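Local coordinates for alcohol dehydrogenase superfamily protein (Novosphingobium aromaticivorans, PDB 3GAZ) that is probably an NADP-dependent oxidoreductase of the medium-chain alcohol dehydrogenase superfamily, at residues Q215-L229 against S232-L246. Residues are numbered along the deposited sequence; the frame is centred on the assembly and turned at random.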
ATOM      1  N   GLN A 215     -39.053  14.915  18.641  1.00 19.10           N
ATOM      2  CA  GLN A 215     -39.046  14.496  17.241  1.00 20.30           C
ATOM      3  C   GLN A 215     -37.759  13.775  16.841  1.00 20.32           C
ATOM      4  O   GLN A 215     -37.775  12.850  16.024  1.00 19.46           O
ATOM      5  CB  GLN A 215     -39.213  15.709  16.319  1.00 22.24           C
ATOM      6  CG  GLN A 215     -40.547  16.430  16.417  1.00 27.25           C
ATOM      7  CD  GLN A 215     -41.723  15.518  16.142  1.00 27.85           C
ATOM      8  OE1 GLN A 215     -42.373  15.030  17.066  1.00 31.67           O
ATOM      9  NE2 GLN A 215     -41.995  15.272  14.867  1.00 28.39           N
ATOM     10  N   GLY A 216     -36.644  14.202  17.422  1.00 17.64           N
ATOM     11  CA  GLY A 216     -35.366  13.617  17.069  1.00 14.79           C
ATOM     12  C   GLY A 216     -34.625  14.643  16.234  1.00 12.80           C
ATOM     13  O   GLY A 216     -35.129  15.746  16.021  1.00 14.44           O
ATOM     14  N   PHE A 217     -33.441  14.285  15.748  1.00 13.47           N
ATOM     15  CA  PHE A 217     -32.616  15.196  14.955  1.00 14.67           C
ATOM     16  C   PHE A 217     -32.591  14.835  13.464  1.00 14.28           C
ATOM     17  O   PHE A 217     -32.609  13.659  13.109  1.00 13.15           O
ATOM     18  CB  PHE A 217     -31.182  15.178  15.497  1.00 14.60           C
ATOM     19  CG  PHE A 217     -31.081  15.467  16.972  1.00 16.33           C
ATOM     20  CD1 PHE A 217     -30.845  16.762  17.430  1.00 17.33           C
ATOM     21  CD2 PHE A 217     -31.237  14.446  17.904  1.00 14.41           C
ATOM     22  CE1 PHE A 217     -30.765  17.031  18.799  1.00 16.94           C
ATOM     23  CE2 PHE A 217     -31.160  14.705  19.271  1.00 17.07           C
ATOM     24  CZ  PHE A 217     -30.925  15.999  19.719  1.00 15.86           C
ATOM     25  N   ASP A 218     -32.534  15.848  12.598  1.00 14.69           N
ATOM     26  CA  ASP A 218     -32.489  15.609  11.153  1.00 15.51           C
ATOM     27  C   ASP A 218     -31.248  14.803  10.766  1.00 15.56           C
ATOM     28  O   ASP A 218     -31.302  13.924   9.901  1.00 14.19           O
ATOM     29  CB  ASP A 218     -32.446  16.926  10.373  1.00 14.83           C
ATOM     30  CG  ASP A 218     -33.680  17.781  10.578  1.00 17.91           C
ATOM     31  OD1 ASP A 218     -34.805  17.244  10.490  1.00 17.23           O
ATOM     32  OD2 ASP A 218     -33.520  18.997  10.813  1.00 15.46           O
ATOM     33  N   LEU A 219     -30.128  15.113  11.416  1.00 14.09           N
ATOM     34  CA  LEU A 219     -28.864  14.445  11.120  1.00 15.35           C
ATOM     35  C   LEU A 219     -28.093  14.057  12.381  1.00 14.43           C
ATOM     36  O   LEU A 219     -27.926  14.872  13.284  1.00 16.63           O
ATOM     37  CB  LEU A 219     -28.002  15.375  10.256  1.00 13.29           C
ATOM     38  CG  LEU A 219     -26.606  14.931   9.811  1.00 15.87           C
ATOM     39  CD1 LEU A 219     -26.685  13.624   9.020  1.00 13.77           C
ATOM     40  CD2 LEU A 219     -25.997  16.040   8.952  1.00 16.45           C
ATOM     41  N   VAL A 220     -27.637  12.808  12.445  1.00 14.49           N
ATOM     42  CA  VAL A 220     -26.855  12.340  13.589  1.00 12.26           C
ATOM     43  C   VAL A 220     -25.502  11.808  13.118  1.00 12.92           C
ATOM     44  O   VAL A 220     -25.440  10.922  12.265  1.00 11.83           O
ATOM     45  CB  VAL A 220     -27.562  11.202  14.355  1.00 12.28           C
ATOM     46  CG1 VAL A 220     -26.688  10.751  15.530  1.00  9.40           C
ATOM     47  CG2 VAL A 220     -28.931  11.670  14.867  1.00  7.43           C
ATOM     48  N   TYR A 221     -24.418  12.353  13.662  1.00 13.41           N
ATOM     49  CA  TYR A 221     -23.092  11.886  13.280  1.00 14.00           C
ATOM     50  C   TYR A 221     -22.441  11.115  14.422  1.00 14.84           C
ATOM     51  O   TYR A 221     -22.069  11.689  15.445  1.00 13.75           O
ATOM     52  CB  TYR A 221     -22.180  13.052  12.875  1.00 15.75           C
ATOM     53  CG  TYR A 221     -20.972  12.609  12.062  1.00 15.16           C
ATOM     54  CD1 TYR A 221     -20.219  11.497  12.441  1.00 17.25           C
ATOM     55  CD2 TYR A 221     -20.589  13.296  10.913  1.00 14.01           C
ATOM     56  CE1 TYR A 221     -19.116  11.076  11.695  1.00 15.94           C
ATOM     57  CE2 TYR A 221     -19.485  12.886  10.157  1.00 15.06           C
ATOM     58  CZ  TYR A 221     -18.755  11.774  10.554  1.00 15.43           C
ATOM     59  OH  TYR A 221     -17.669  11.355   9.816  1.00 14.24           O
ATOM     60  N   ASP A 222     -22.310   9.806  14.234  1.00 16.06           N
ATOM     61  CA  ASP A 222     -21.688   8.942  15.221  1.00 15.93           C
ATOM     62  C   ASP A 222     -20.183   8.911  14.989  1.00 17.70           C
ATOM     63  O   ASP A 222     -19.725   8.456  13.942  1.00 17.87           O
ATOM     64  CB  ASP A 222     -22.249   7.521  15.103  1.00 16.16           C
ATOM     65  CG  ASP A 222     -21.419   6.506  15.858  1.00 17.46           C
ATOM     66  OD1 ASP A 222     -21.026   6.795  17.007  1.00 17.49           O
ATOM     67  OD2 ASP A 222     -21.159   5.416  15.307  1.00 18.00           O
ATOM     68  N   THR A 223     -19.412   9.402  15.956  1.00 18.56           N
ATOM     69  CA  THR A 223     -17.960   9.387  15.820  1.00 18.33           C
ATOM     70  C   THR A 223     -17.354   8.371  16.777  1.00 19.36           C
ATOM     71  O   THR A 223     -16.132   8.243  16.853  1.00 18.80           O
ATOM     72  CB  THR A 223     -17.320  10.752  16.158  1.00 20.13           C
ATOM     73  OG1 THR A 223     -17.299  10.927  17.580  1.00 19.23           O
ATOM     74  CG2 THR A 223     -18.091  11.884  15.515  1.00 17.28           C
ATOM     75  N   LEU A 224     -18.203   7.650  17.503  1.00 18.54           N
ATOM     76  CA  LEU A 224     -17.723   6.675  18.476  1.00 19.96           C
ATOM     77  C   LEU A 224     -17.949   5.215  18.080  1.00 19.62           C
ATOM     78  O   LEU A 224     -17.133   4.352  18.397  1.00 17.65           O
ATOM     79  CB  LEU A 224     -18.364   6.960  19.841  1.00 20.96           C
ATOM     80  CG  LEU A 224     -17.965   8.310  20.451  1.00 22.28           C
ATOM     81  CD1 LEU A 224     -18.806   8.613  21.683  1.00 22.97           C
ATOM     82  CD2 LEU A 224     -16.483   8.280  20.807  1.00 24.69           C
ATOM     83  N   GLY A 225     -19.057   4.941  17.397  1.00 19.33           N
ATOM     84  CA  GLY A 225     -19.342   3.583  16.970  1.00 19.55           C
ATOM     85  C   GLY A 225     -19.912   2.686  18.052  1.00 21.22           C
ATOM     86  O   GLY A 225     -20.278   3.149  19.135  1.00 20.74           O
ATOM     87  N   GLY A 226     -19.986   1.393  17.752  1.00 21.96           N
ATOM     88  CA  GLY A 226     -20.512   0.437  18.708  1.00 22.00           C
ATOM     89  C   GLY A 226     -21.899   0.802  19.200  1.00 20.51           C
ATOM     90  O   GLY A 226     -22.783   1.078  18.398  1.00 23.35           O
ATOM     91  N   PRO A 227     -22.120   0.807  20.523  1.00 20.82           N
ATOM     92  CA  PRO A 227     -23.427   1.147  21.098  1.00 19.42           C
ATOM     93  C   PRO A 227     -23.866   2.572  20.772  1.00 18.26           C
ATOM     94  O   PRO A 227     -25.060   2.868  20.726  1.00 18.56           O
ATOM     95  CB  PRO A 227     -23.209   0.951  22.597  1.00 22.53           C
ATOM     96  CG  PRO A 227     -22.146  -0.117  22.651  1.00 22.86           C
ATOM     97  CD  PRO A 227     -21.193   0.336  21.568  1.00 21.60           C
ATOM     98  N   VAL A 228     -22.900   3.458  20.552  1.00 17.47           N
ATOM     99  CA  VAL A 228     -23.219   4.847  20.242  1.00 17.01           C
ATOM    100  C   VAL A 228     -23.955   4.943  18.903  1.00 16.77           C
ATOM    101  O   VAL A 228     -24.767   5.849  18.693  1.00 13.45           O
ATOM    102  CB  VAL A 228     -21.937   5.722  20.195  1.00 17.96           C
ATOM    103  CG1 VAL A 228     -22.306   7.167  19.913  1.00 15.76           C
ATOM    104  CG2 VAL A 228     -21.185   5.617  21.528  1.00 18.95           C
ATOM    105  N   LEU A 229     -23.669   4.011  17.997  1.00 15.44           N
ATOM    106  CA  LEU A 229     -24.337   4.018  16.698  1.00 16.52           C
ATOM    107  C   LEU A 229     -25.799   3.627  16.897  1.00 17.33           C
ATOM    108  O   LEU A 229     -26.701   4.194  16.270  1.00 18.09           O
ATOM    109  CB  LEU A 229     -23.652   3.048  15.732  1.00 16.24           C
ATOM    110  CG  LEU A 229     -24.314   2.933  14.356  1.00 15.58           C
ATOM    111  CD1 LEU A 229     -24.492   4.322  13.751  1.00 18.87           C
ATOM    112  CD2 LEU A 229     -23.460   2.055  13.452  1.00 16.32           C
ATOM    113  N   SER A 232     -27.614   6.432  18.109  1.00 14.74           N
ATOM    114  CA  SER A 232     -27.814   7.386  17.026  1.00 14.17           C
ATOM    115  C   SER A 232     -29.078   7.033  16.244  1.00 14.91           C
ATOM    116  O   SER A 232     -29.825   7.915  15.820  1.00 14.26           O
ATOM    117  CB  SER A 232     -26.603   7.383  16.088  1.00 12.73           C
ATOM    118  OG  SER A 232     -25.425   7.765  16.786  1.00 14.91           O
ATOM    119  N   PHE A 233     -29.307   5.739  16.043  1.00 15.76           N
ATOM    120  CA  PHE A 233     -30.497   5.293  15.327  1.00 15.94           C
ATOM    121  C   PHE A 233     -31.716   5.691  16.154  1.00 17.10           C
ATOM    122  O   PHE A 233     -32.788   5.954  15.617  1.00 15.36           O
ATOM    123  CB  PHE A 233     -30.495   3.770  15.147  1.00 15.42           C
ATOM    124  CG  PHE A 233     -29.464   3.253  14.168  1.00 14.79           C
ATOM    125  CD1 PHE A 233     -28.796   4.109  13.299  1.00 14.92           C
ATOM    126  CD2 PHE A 233     -29.219   1.887  14.074  1.00 15.45           C
ATOM    127  CE1 PHE A 233     -27.894   3.609  12.349  1.00 15.21           C
ATOM    128  CE2 PHE A 233     -28.320   1.377  13.129  1.00 16.94           C
ATOM    129  CZ  PHE A 233     -27.663   2.242  12.262  1.00 13.94           C
ATOM    130  N   SER A 234     -31.536   5.727  17.469  1.00 17.07           N
ATOM    131  CA  SER A 234     -32.618   6.075  18.379  1.00 18.56           C
ATOM    132  C   SER A 234     -32.926   7.578  18.395  1.00 18.09           C
ATOM    133  O   SER A 234     -34.082   7.980  18.542  1.00 18.97           O
ATOM    134  CB  SER A 234     -32.266   5.592  19.790  1.00 21.18           C
ATOM    135  OG  SER A 234     -33.302   5.890  20.706  1.00 27.41           O
ATOM    136  N   ALA A 235     -31.898   8.401  18.219  1.00 16.75           N
ATOM    137  CA  ALA A 235     -32.052   9.856  18.239  1.00 14.20           C
ATOM    138  C   ALA A 235     -32.459  10.510  16.917  1.00 14.14           C
ATOM    139  O   ALA A 235     -32.907  11.657  16.908  1.00 13.84           O
ATOM    140  CB  ALA A 235     -30.757  10.493  18.738  1.00 16.16           C
ATOM    141  N   VAL A 236     -32.301   9.797  15.805  1.00 14.45           N
ATOM    142  CA  VAL A 236     -32.629  10.359  14.495  1.00 14.15           C
ATOM    143  C   VAL A 236     -34.132  10.557  14.273  1.00 16.54           C
ATOM    144  O   VAL A 236     -34.953   9.762  14.732  1.00 15.65           O
ATOM    145  CB  VAL A 236     -32.032   9.480  13.351  1.00 14.97           C
ATOM    146  CG1 VAL A 236     -32.791   8.163  13.237  1.00 16.46           C
ATOM    147  CG2 VAL A 236     -32.047  10.244  12.034  1.00 15.66           C
ATOM    148  N   LYS A 237     -34.476  11.635  13.572  1.00 17.38           N
ATOM    149  CA  LYS A 237     -35.862  11.981  13.260  1.00 19.83           C
ATOM    150  C   LYS A 237     -36.366  11.077  12.138  1.00 18.95           C
ATOM    151  O   LYS A 237     -35.569  10.505  11.404  1.00 19.88           O
ATOM    152  CB  LYS A 237     -35.934  13.451  12.820  1.00 19.87           C
ATOM    153  CG  LYS A 237     -37.308  13.940  12.380  1.00 23.77           C
ATOM    154  CD  LYS A 237     -37.256  15.396  11.903  1.00 25.16           C
ATOM    155  CE  LYS A 237     -36.857  16.346  13.032  1.00 25.93           C
ATOM    156  NZ  LYS A 237     -36.694  17.762  12.578  1.00 24.93           N
ATOM    157  N   ARG A 238     -37.685  10.938  12.018  1.00 18.50           N
ATOM    158  CA  ARG A 238     -38.270  10.117  10.960  1.00 18.34           C
ATOM    159  C   ARG A 238     -37.824  10.698   9.626  1.00 16.65           C
ATOM    160  O   ARG A 238     -37.855  11.912   9.438  1.00 17.23           O
ATOM    161  CB  ARG A 238     -39.803  10.127  11.053  1.00 18.66           C
ATOM    162  CG  ARG A 238     -40.518   9.492   9.860  1.00 18.53           C
ATOM    163  CD  ARG A 238     -42.008   9.380  10.148  1.00 22.52           C
ATOM    164  NE  ARG A 238     -42.219   8.610  11.371  1.00 27.14           N
ATOM    165  CZ  ARG A 238     -41.959   7.311  11.481  1.00 28.17           C
ATOM    166  NH1 ARG A 238     -41.493   6.636  10.437  1.00 27.92           N
ATOM    167  NH2 ARG A 238     -42.125   6.697  12.645  1.00 28.69           N
ATOM    168  N   PHE A 239     -37.413   9.826   8.709  1.00 16.64           N
ATOM    169  CA  PHE A 239     -36.922  10.235   7.393  1.00 17.55           C
ATOM    170  C   PHE A 239     -35.539  10.881   7.533  1.00 17.94           C
ATOM    171  O   PHE A 239     -34.969  11.369   6.553  1.00 18.53           O
ATOM    172  CB  PHE A 239     -37.870  11.241   6.719  1.00 19.91           C
ATOM    173  CG  PHE A 239     -39.293  10.763   6.591  1.00 22.01           C
ATOM    174  CD1 PHE A 239     -39.579   9.482   6.127  1.00 20.71           C
ATOM    175  CD2 PHE A 239     -40.350  11.609   6.918  1.00 21.87           C
ATOM    176  CE1 PHE A 239     -40.896   9.051   5.988  1.00 21.49           C
ATOM    177  CE2 PHE A 239     -41.671  11.189   6.780  1.00 22.61           C
ATOM    178  CZ  PHE A 239     -41.944   9.906   6.316  1.00 22.80           C
ATOM    179  N   GLY A 240     -35.009  10.879   8.754  1.00 17.11           N
ATOM    180  CA  GLY A 240     -33.702  11.469   9.012  1.00 17.54           C
ATOM    181  C   GLY A 240     -32.520  10.676   8.477  1.00 16.32           C
ATOM    182  O   GLY A 240     -32.690   9.617   7.871  1.00 13.76           O
ATOM    183  N   HIS A 241     -31.311  11.182   8.721  1.00 16.44           N
ATOM    184  CA  HIS A 241     -30.093  10.536   8.239  1.00 14.63           C
ATOM    185  C   HIS A 241     -29.057  10.370   9.346  1.00 14.87           C
ATOM    186  O   HIS A 241     -28.798  11.293  10.115  1.00 14.37           O
ATOM    187  CB  HIS A 241     -29.497  11.372   7.097  1.00 15.64           C
ATOM    188  CG  HIS A 241     -28.499  10.643   6.247  1.00 18.91           C
ATOM    189  ND1 HIS A 241     -28.122  11.091   4.999  1.00 18.08           N
ATOM    190  CD2 HIS A 241     -27.796   9.503   6.463  1.00 18.11           C
ATOM    191  CE1 HIS A 241     -27.235  10.260   4.480  1.00 17.59           C
ATOM    192  NE2 HIS A 241     -27.019   9.287   5.348  1.00 17.56           N
ATOM    193  N   VAL A 242     -28.464   9.186   9.415  1.00 13.40           N
ATOM    194  CA  VAL A 242     -27.433   8.894  10.403  1.00 13.90           C
ATOM    195  C   VAL A 242     -26.147   8.510   9.667  1.00 15.05           C
ATOM    196  O   VAL A 242     -26.181   7.707   8.740  1.00 16.95           O
ATOM    197  CB  VAL A 242     -27.851   7.718  11.322  1.00 11.54           C
ATOM    198  CG1 VAL A 242     -26.689   7.321  12.235  1.00 11.13           C
ATOM    199  CG2 VAL A 242     -29.071   8.120  12.163  1.00  9.07           C
ATOM    200  N   VAL A 243     -25.023   9.104  10.051  1.00 15.60           N
ATOM    201  CA  VAL A 243     -23.754   8.754   9.416  1.00 16.06           C
ATOM    202  C   VAL A 243     -22.763   8.347  10.504  1.00 15.81           C
ATOM    203  O   VAL A 243     -22.856   8.803  11.647  1.00 14.75           O
ATOM    204  CB  VAL A 243     -23.163   9.932   8.588  1.00 17.27           C
ATOM    205  CG1 VAL A 243     -24.185  10.419   7.565  1.00 16.02           C
ATOM    206  CG2 VAL A 243     -22.746  11.072   9.505  1.00 16.67           C
ATOM    207  N   SER A 244     -21.830   7.473  10.155  1.00 15.11           N
ATOM    208  CA  SER A 244     -20.829   7.022  11.113  1.00 15.99           C
ATOM    209  C   SER A 244     -19.499   6.786  10.428  1.00 17.04           C
ATOM    210  O   SER A 244     -19.452   6.406   9.257  1.00 16.41           O
ATOM    211  CB  SER A 244     -21.278   5.721  11.788  1.00 15.94           C
ATOM    212  OG  SER A 244     -20.244   5.197  12.609  1.00 16.10           O
ATOM    213  N   CYS A 245     -18.416   7.024  11.162  1.00 18.42           N
ATOM    214  CA  CYS A 245     -17.080   6.800  10.630  1.00 19.08           C
ATOM    215  C   CYS A 245     -16.436   5.635  11.383  1.00 19.21           C
ATOM    216  O   CYS A 245     -15.232   5.416  11.305  1.00 17.35           O
ATOM    217  CB  CYS A 245     -16.228   8.071  10.751  1.00 16.47           C
ATOM    218  SG  CYS A 245     -16.090   8.769  12.408  1.00 17.30           S
ATOM    219  N   LEU A 246     -17.264   4.886  12.108  1.00 21.72           N
ATOM    220  CA  LEU A 246     -16.816   3.720  12.868  1.00 24.18           C
ATOM    221  C   LEU A 246     -17.910   2.659  12.879  1.00 26.51           C
ATOM    222  O   LEU A 246     -18.067   1.938  13.864  1.00 27.58           O
ATOM    223  CB  LEU A 246     -16.475   4.098  14.316  1.00 25.01           C
ATOM    224  CG  LEU A 246     -15.086   4.663  14.611  1.00 26.95           C
ATOM    225  CD1 LEU A 246     -15.000   5.080  16.070  1.00 28.06           C
ATOM    226  CD2 LEU A 246     -14.020   3.623  14.281  1.00 27.81           C
TER
HETATM  227  O   HOH W   1     -39.572  11.631  14.278  1.00 20.36           O
HETATM  228  O   HOH W   2     -35.234  18.220  14.788  1.00 17.54           O
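Strands 219-222 and 240-244 run parallel, their axes 4.7 Å apart and 15° askew, joined by backbone hydrogen bonds including V220 N to H241 O and V243 N to V220 O. On the face carrying L219 and H241, V243 sets its CG2 over the ring of Y221, a CH-pi contact 3.6 Å from the centroid. V243 CG2 reaches the ring because it stands between its backbone N and carbonyl carbon, with CG1 anti to that carbon (chi1 -55°), on the side of L219 CD1. C245 SG meets the same ring at its edge, while Y221 OH hydrogen-bonds to T137 O.

The two strands and the helix 227-235 between them form a beta-alpha-beta crossover, the building unit of the Rossmann-type nucleotide-binding fold; strand 153-157 flanks 217-222 on its other side. The helix packs on the opposite face, where V220 CG1 presses tightly on S232 CB (3.4 Å) and CG2 lies against V236. S232 OG turns back to V228 O, which it and S232 N grip from opposite faces of the carbonyl plane. L229 CD1 touches both F233 CE1 and V242 CG1.

At the C-terminal strand ends, D222 is held through both oxygens: OD1 accepts from L224 N, an Asx turn, and from G225 N, completing the Asx motif, and OD2 takes the hydroxyl of S244 from above the carboxylate plane. S244 OG accepts from L246 N, an ST turn. At the other end K237, bent at chi3 (-64°), lies alongside D218, its NZ forming a 2.9 Å salt bridge with OD1 while a water links NZ to G216 O.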